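Local structure of lysine-specific demethylase REF6 (6A58) at residues 98-108 with 116-126. The protein demethylates di- and trimethylated histone H3 as a 2-oxoglutarate-dependent oxygenase, and binds DNA through four C-terminal C2H2 zinc fingers. Sequence-based numbering, arbitrary orientation.
Sequences RVHTGARPYVC and TFRFVSDFSRH. With ZN (zinc ion), chain E; ZN (zinc ion), chain D.
Arg-118 of the fourth C2H2 zinc finger reaches back to Arg-98 and Val-99 near the end of the third finger's helix, bridging the TGARP linker that joins the two. CB of Arg-118 lies 3.7 Å from NH2 of Arg-104. CG of Arg-118, set anti to the backbone N (chi1 -170°), comes within 3.5 Å of CB of Arg-98, and CD rests on the backbone N and CG2 of Val-99. A bend at chi3 then turns the guanidinium in between CA of Val-99 over one face and NH2 of Arg-104 over the opposite one. NH2 of Arg-118 is 3.3 Å from NH2 of Arg-104, two donors of like charge that do not bond. At the tip, NH1 of Arg-118 sits 2.8 Å from both Arg-98 O and Ala-103 O, where the helix gives way to the linker at Gly-102, although its angle to Ala-103 O is too poor for a hydrogen bond. With the long chain cut back to an alanine here, the two carbonyls would probably lose their cationic neighbour and a gap would open between Val-99 and Arg-104.

The bent Arg-104 side chain crosses Arg-118 at about a right angle, its NH1 bonding Thr-116 O at 2.8 Å from above the carbonyl plane. Within the finger's β-hairpin, Tyr-106 and Phe-117 form an antiparallel hydrogen-bonded pair. The Tyr-106 ring takes Val-120 CB over one face in a CH-pi contact, and CB of Tyr-106 meets the Phe-123 ring obliquely, 3.7 Å from CG of Phe-123, joining hairpin to helix in the ββα fold. Cys-108 and His-126 bind the finger's zinc together with Cys-113 and His-132. Across the finger boundary, Arg-98 NH1 donates to Arg-118 O (2.8 Å) in the carbonyl plane and also to a water, which accepts from Val-120 N as well and lies 3.0 Å from Tyr-106 OH.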
ATOM      1  N   ARG A  98     -16.318   3.872   5.462  1.00 24.18           N
ATOM      2  CA  ARG A  98     -17.441   3.104   6.008  1.00 24.59           C
ATOM      3  C   ARG A  98     -17.615   3.276   7.522  1.00 24.69           C
ATOM      4  O   ARG A  98     -18.727   3.123   8.028  1.00 24.66           O
ATOM      5  CB  ARG A  98     -17.319   1.616   5.668  1.00 25.03           C
ATOM      6  CG  ARG A  98     -17.371   1.308   4.178  1.00 25.97           C
ATOM      7  CD  ARG A  98     -17.019  -0.141   3.912  1.00 26.27           C
ATOM      8  NE  ARG A  98     -16.740  -0.363   2.497  1.00 27.05           N
ATOM      9  CZ  ARG A  98     -16.041  -1.391   2.005  1.00 27.09           C
ATOM     10  NH1 ARG A  98     -15.542  -2.334   2.800  1.00 27.26           N
ATOM     11  NH2 ARG A  98     -15.841  -1.472   0.692  1.00 28.03           N
ATOM     12  N   VAL A  99     -16.532   3.591   8.237  1.00 24.71           N
ATOM     13  CA  VAL A  99     -16.612   3.883   9.678  1.00 25.02           C
ATOM     14  C   VAL A  99     -17.506   5.103   9.907  1.00 25.18           C
ATOM     15  O   VAL A  99     -18.314   5.111  10.835  1.00 25.48           O
ATOM     16  CB  VAL A  99     -15.216   4.112  10.315  1.00 26.26           C
ATOM     17  CG1 VAL A  99     -15.331   4.482  11.791  1.00 26.94           C
ATOM     18  CG2 VAL A  99     -14.340   2.874  10.150  1.00 26.78           C
ATOM     19  N   HIS A 100     -17.366   6.113   9.051  1.00 24.14           N
ATOM     20  CA  HIS A 100     -18.178   7.327   9.133  1.00 24.69           C
ATOM     21  C   HIS A 100     -19.617   7.113   8.682  1.00 24.93           C
ATOM     22  O   HIS A 100     -20.538   7.659   9.289  1.00 24.91           O
ATOM     23  CB  HIS A 100     -17.584   8.446   8.278  1.00 24.96           C
ATOM     24  CG  HIS A 100     -16.204   8.862   8.680  1.00 25.49           C
ATOM     25  ND1 HIS A 100     -15.875   9.209   9.972  1.00 26.62           N
ATOM     26  CD2 HIS A 100     -15.078   9.028   7.947  1.00 25.50           C
ATOM     27  CE1 HIS A 100     -14.598   9.543  10.024  1.00 27.47           C
ATOM     28  NE2 HIS A 100     -14.094   9.451   8.807  1.00 26.04           N
ATOM     29  N   THR A 101     -19.816   6.352   7.601  1.00 24.37           N
ATOM     30  CA  THR A 101     -21.165   6.133   7.059  1.00 24.77           C
ATOM     31  C   THR A 101     -21.959   5.068   7.824  1.00 24.75           C
ATOM     32  O   THR A 101     -23.187   5.044   7.746  1.00 26.12           O
ATOM     33  CB  THR A 101     -21.133   5.730   5.576  1.00 25.28           C
ATOM     34  OG1 THR A 101     -20.494   4.456   5.444  1.00 26.08           O
ATOM     35  CG2 THR A 101     -20.396   6.782   4.742  1.00 25.40           C
ATOM     36  N   GLY A 102     -21.259   4.183   8.537  1.00 24.48           N
ATOM     37  CA  GLY A 102     -21.890   3.070   9.249  1.00 25.01           C
ATOM     38  C   GLY A 102     -22.232   1.881   8.365  1.00 26.02           C
ATOM     39  O   GLY A 102     -22.947   0.979   8.800  1.00 26.79           O
ATOM     40  N   ALA A 103     -21.705   1.862   7.139  1.00 26.25           N
ATOM     41  CA  ALA A 103     -22.004   0.789   6.190  1.00 26.44           C
ATOM     42  C   ALA A 103     -21.404  -0.533   6.661  1.00 26.60           C
ATOM     43  O   ALA A 103     -20.269  -0.561   7.136  1.00 27.07           O
ATOM     44  CB  ALA A 103     -21.468   1.145   4.812  1.00 26.46           C
ATOM     45  N   ARG A 104     -22.177  -1.612   6.534  1.00 27.27           N
ATOM     46  CA  ARG A 104     -21.719  -2.972   6.831  1.00 27.58           C
ATOM     47  C   ARG A 104     -22.074  -3.823   5.605  1.00 27.78           C
ATOM     48  O   ARG A 104     -23.087  -4.523   5.614  1.00 28.92           O
ATOM     49  CB  ARG A 104     -22.399  -3.531   8.092  1.00 28.36           C
ATOM     50  CG  ARG A 104     -22.307  -2.664   9.341  1.00 28.96           C
ATOM     51  CD  ARG A 104     -20.933  -2.691   9.981  1.00 29.15           C
ATOM     52  NE  ARG A 104     -20.589  -3.985  10.587  1.00 28.60           N
ATOM     53  CZ  ARG A 104     -19.511  -4.205  11.345  1.00 28.45           C
ATOM     54  NH1 ARG A 104     -19.276  -5.415  11.840  1.00 29.61           N
ATOM     55  NH2 ARG A 104     -18.658  -3.226  11.630  1.00 29.25           N
ATOM     56  N   PRO A 105     -21.255  -3.747   4.532  1.00 27.12           N
ATOM     57  CA  PRO A 105     -21.666  -4.353   3.249  1.00 27.38           C
ATOM     58  C   PRO A 105     -21.763  -5.880   3.209  1.00 28.00           C
ATOM     59  O   PRO A 105     -22.494  -6.421   2.370  1.00 28.41           O
ATOM     60  CB  PRO A 105     -20.571  -3.888   2.274  1.00 27.23           C
ATOM     61  CG  PRO A 105     -19.924  -2.716   2.927  1.00 27.35           C
ATOM     62  CD  PRO A 105     -19.977  -3.023   4.392  1.00 26.96           C
ATOM     63  N   TYR A 106     -21.029  -6.556   4.087  1.00 28.27           N
ATOM     64  CA  TYR A 106     -20.881  -8.008   4.031  1.00 29.58           C
ATOM     65  C   TYR A 106     -21.765  -8.645   5.090  1.00 31.85           C
ATOM     66  O   TYR A 106     -21.556  -8.433   6.284  1.00 31.59           O
ATOM     67  CB  TYR A 106     -19.408  -8.374   4.201  1.00 29.32           C
ATOM     68  CG  TYR A 106     -18.538  -7.553   3.278  1.00 28.81           C
ATOM     69  CD1 TYR A 106     -18.446  -7.859   1.920  1.00 28.66           C
ATOM     70  CD2 TYR A 106     -17.853  -6.428   3.744  1.00 28.13           C
ATOM     71  CE1 TYR A 106     -17.680  -7.089   1.062  1.00 28.22           C
ATOM     72  CE2 TYR A 106     -17.083  -5.651   2.892  1.00 27.98           C
ATOM     73  CZ  TYR A 106     -17.000  -5.985   1.549  1.00 27.77           C
ATOM     74  OH  TYR A 106     -16.245  -5.219   0.701  1.00 27.61           O
ATOM     75  N   VAL A 107     -22.768  -9.399   4.635  1.00 33.60           N
ATOM     76  CA  VAL A 107     -23.759 -10.020   5.508  1.00 35.35           C
ATOM     77  C   VAL A 107     -23.616 -11.532   5.393  1.00 37.81           C
ATOM     78  O   VAL A 107     -23.592 -12.072   4.284  1.00 37.45           O
ATOM     79  CB  VAL A 107     -25.196  -9.607   5.118  1.00 35.92           C
ATOM     80  CG1 VAL A 107     -26.206 -10.135   6.135  1.00 36.40           C
ATOM     81  CG2 VAL A 107     -25.298  -8.087   4.987  1.00 36.12           C
ATOM     82  N   CYS A 108     -23.524 -12.204   6.540  1.00 39.85           N
ATOM     83  CA  CYS A 108     -23.395 -13.660   6.577  1.00 43.09           C
ATOM     84  C   CYS A 108     -24.690 -14.322   6.107  1.00 45.46           C
ATOM     85  O   CYS A 108     -25.782 -13.906   6.499  1.00 45.69           O
ATOM     86  CB  CYS A 108     -23.047 -14.133   7.987  1.00 43.47           C
ATOM     87  SG  CYS A 108     -22.635 -15.889   8.074  1.00 46.10           S
ATOM     88  N   THR A 116     -22.954  -9.030  10.427  1.00 31.32           N
ATOM     89  CA  THR A 116     -22.493  -8.134   9.359  1.00 29.86           C
ATOM     90  C   THR A 116     -21.065  -7.657   9.613  1.00 28.29           C
ATOM     91  O   THR A 116     -20.587  -7.667  10.755  1.00 27.72           O
ATOM     92  CB  THR A 116     -23.386  -6.892   9.208  1.00 29.84           C
ATOM     93  OG1 THR A 116     -23.211  -6.035  10.344  1.00 29.79           O
ATOM     94  CG2 THR A 116     -24.854  -7.281   9.067  1.00 29.77           C
ATOM     95  N   PHE A 117     -20.396  -7.236   8.541  1.00 28.40           N
ATOM     96  CA  PHE A 117     -18.982  -6.834   8.586  1.00 28.22           C
ATOM     97  C   PHE A 117     -18.740  -5.596   7.729  1.00 27.68           C
ATOM     98  O   PHE A 117     -19.412  -5.396   6.716  1.00 27.03           O
ATOM     99  CB  PHE A 117     -18.090  -8.003   8.138  1.00 29.41           C
ATOM    100  CG  PHE A 117     -18.372  -9.263   8.888  1.00 29.73           C
ATOM    101  CD1 PHE A 117     -17.733  -9.518  10.092  1.00 30.23           C
ATOM    102  CD2 PHE A 117     -19.340 -10.157   8.434  1.00 30.38           C
ATOM    103  CE1 PHE A 117     -18.023 -10.666  10.815  1.00 30.84           C
ATOM    104  CE2 PHE A 117     -19.637 -11.302   9.156  1.00 31.03           C
ATOM    105  CZ  PHE A 117     -18.977 -11.553  10.346  1.00 30.27           C
ATOM    106  N   ARG A 118     -17.799  -4.761   8.170  1.00 28.48           N
ATOM    107  CA  ARG A 118     -17.440  -3.526   7.468  1.00 29.83           C
ATOM    108  C   ARG A 118     -16.391  -3.767   6.386  1.00 31.18           C
ATOM    109  O   ARG A 118     -16.430  -3.119   5.338  1.00 30.58           O
ATOM    110  CB  ARG A 118     -16.917  -2.482   8.460  1.00 31.14           C
ATOM    111  CG  ARG A 118     -16.757  -1.088   7.866  0.50 32.17           C
ATOM    112  CD  ARG A 118     -16.309  -0.053   8.891  0.50 32.99           C
ATOM    113  NE  ARG A 118     -17.033  -0.155  10.158  0.50 33.84           N
ATOM    114  CZ  ARG A 118     -18.310   0.184  10.355  1.00 35.13           C
ATOM    115  NH1 ARG A 118     -19.080   0.660   9.366  1.00 32.43           N
ATOM    116  NH2 ARG A 118     -18.837   0.025  11.567  1.00 34.73           N
ATOM    117  N   PHE A 119     -15.447  -4.668   6.664  1.00 32.54           N
ATOM    118  CA  PHE A 119     -14.353  -4.991   5.744  1.00 34.98           C
ATOM    119  C   PHE A 119     -14.470  -6.449   5.308  1.00 35.50           C
ATOM    120  O   PHE A 119     -14.876  -7.304   6.096  1.00 35.46           O
ATOM    121  CB  PHE A 119     -12.986  -4.767   6.409  1.00 36.48           C
ATOM    122  CG  PHE A 119     -12.887  -3.500   7.220  1.00 38.53           C
ATOM    123  CD1 PHE A 119     -13.356  -2.286   6.719  1.00 39.02           C
ATOM    124  CD2 PHE A 119     -12.299  -3.515   8.483  1.00 39.55           C
ATOM    125  CE1 PHE A 119     -13.252  -1.121   7.471  1.00 39.94           C
ATOM    126  CE2 PHE A 119     -12.194  -2.352   9.235  1.00 40.49           C
ATOM    127  CZ  PHE A 119     -12.673  -1.153   8.729  1.00 40.72           C
ATOM    128  N   VAL A 120     -14.107  -6.724   4.056  1.00 36.62           N
ATOM    129  CA  VAL A 120     -14.199  -8.081   3.504  1.00 37.44           C
ATOM    130  C   VAL A 120     -13.278  -9.080   4.225  1.00 37.60           C
ATOM    131  O   VAL A 120     -13.642 -10.245   4.373  1.00 36.98           O
ATOM    132  CB  VAL A 120     -13.952  -8.104   1.971  1.00 38.13           C
ATOM    133  CG1 VAL A 120     -12.483  -7.878   1.629  1.00 38.38           C
ATOM    134  CG2 VAL A 120     -14.450  -9.410   1.364  1.00 38.40           C
ATOM    135  N   SER A 121     -12.109  -8.620   4.678  1.00 38.62           N
ATOM    136  CA  SER A 121     -11.173  -9.461   5.439  1.00 39.81           C
ATOM    137  C   SER A 121     -11.769  -9.985   6.750  1.00 40.92           C
ATOM    138  O   SER A 121     -11.476 -11.111   7.157  1.00 41.33           O
ATOM    139  CB  SER A 121      -9.870  -8.707   5.727  1.00 40.66           C
ATOM    140  OG  SER A 121     -10.111  -7.517   6.460  1.00 42.60           O
ATOM    141  N   ASP A 122     -12.602  -9.169   7.401  1.00 41.15           N
ATOM    142  CA  ASP A 122     -13.343  -9.596   8.595  1.00 41.82           C
ATOM    143  C   ASP A 122     -14.394 -10.653   8.248  1.00 41.62           C
ATOM    144  O   ASP A 122     -14.600 -11.600   9.011  1.00 42.88           O
ATOM    145  CB  ASP A 122     -14.036  -8.409   9.281  1.00 42.97           C
ATOM    146  CG  ASP A 122     -13.063  -7.343   9.768  1.00 44.84           C
ATOM    147  OD1 ASP A 122     -11.860  -7.638   9.956  1.00 47.13           O
ATOM    148  OD2 ASP A 122     -13.515  -6.195   9.970  1.00 45.20           O
ATOM    149  N   PHE A 123     -15.066 -10.472   7.109  1.00 41.47           N
ATOM    150  CA  PHE A 123     -16.055 -11.436   6.614  1.00 41.96           C
ATOM    151  C   PHE A 123     -15.398 -12.765   6.224  1.00 43.59           C
ATOM    152  O   PHE A 123     -15.928 -13.831   6.540  1.00 43.95           O
ATOM    153  CB  PHE A 123     -16.841 -10.835   5.434  1.00 41.08           C
ATOM    154  CG  PHE A 123     -17.931 -11.727   4.879  1.00 41.24           C
ATOM    155  CD1 PHE A 123     -18.782 -12.448   5.718  1.00 41.36           C
ATOM    156  CD2 PHE A 123     -18.129 -11.815   3.500  1.00 41.51           C
ATOM    157  CE1 PHE A 123     -19.784 -13.251   5.193  1.00 41.43           C
ATOM    158  CE2 PHE A 123     -19.133 -12.614   2.973  1.00 41.81           C
ATOM    159  CZ  PHE A 123     -19.962 -13.334   3.820  1.00 41.95           C
ATOM    160  N   SER A 124     -14.248 -12.691   5.554  1.00 45.59           N
ATOM    161  CA  SER A 124     -13.470 -13.888   5.193  1.00 48.08           C
ATOM    162  C   SER A 124     -12.950 -14.632   6.425  1.00 49.67           C
ATOM    163  O   SER A 124     -12.988 -15.862   6.469  1.00 51.70           O
ATOM    164  CB  SER A 124     -12.296 -13.516   4.284  1.00 48.27           C
ATOM    165  OG  SER A 124     -12.754 -12.965   3.063  1.00 49.81           O
ATOM    166  N   ARG A 125     -12.467 -13.880   7.414  1.00 50.83           N
ATOM    167  CA  ARG A 125     -12.016 -14.448   8.689  1.00 51.76           C
ATOM    168  C   ARG A 125     -13.151 -15.158   9.435  1.00 51.58           C
ATOM    169  O   ARG A 125     -12.942 -16.233  10.002  1.00 51.77           O
ATOM    170  CB  ARG A 125     -11.410 -13.351   9.573  1.00 53.33           C
ATOM    171  CG  ARG A 125     -10.822 -13.845  10.888  1.00 55.24           C
ATOM    172  CD  ARG A 125      -9.979 -12.773  11.561  1.00 56.89           C
ATOM    173  NE  ARG A 125     -10.750 -11.565  11.864  1.00 58.66           N
ATOM    174  CZ  ARG A 125     -10.252 -10.460  12.423  1.00 60.24           C
ATOM    175  NH1 ARG A 125      -8.963 -10.380  12.764  1.00 61.23           N
ATOM    176  NH2 ARG A 125     -11.052  -9.419  12.648  1.00 60.24           N
ATOM    177  N   HIS A 126     -14.339 -14.550   9.431  1.00 50.19           N
ATOM    178  CA  HIS A 126     -15.533 -15.149  10.042  1.00 49.84           C
ATOM    179  C   HIS A 126     -15.926 -16.469   9.370  1.00 51.89           C
ATOM    180  O   HIS A 126     -16.226 -17.448  10.057  1.00 52.55           O
ATOM    181  CB  HIS A 126     -16.710 -14.163   9.997  1.00 48.04           C
ATOM    182  CG  HIS A 126     -18.007 -14.736  10.479  1.00 46.12           C
ATOM    183  ND1 HIS A 126     -18.281 -14.945  11.814  1.00 45.91           N
ATOM    184  CD2 HIS A 126     -19.116 -15.119   9.804  1.00 45.23           C
ATOM    185  CE1 HIS A 126     -19.497 -15.445  11.938  1.00 44.36           C
ATOM    186  NE2 HIS A 126     -20.026 -15.559  10.733  1.00 44.85           N
TER
HETATM  187 ZN    ZN E1404     -21.966 -16.178  10.040  1.00 56.45          ZN
HETATM  188 ZN    ZN D1403     -12.206   9.746   7.998  0.80 31.10          ZN
HETATM  189  O   HOH W   1     -13.740  -4.492   2.237  1.00 33.72           O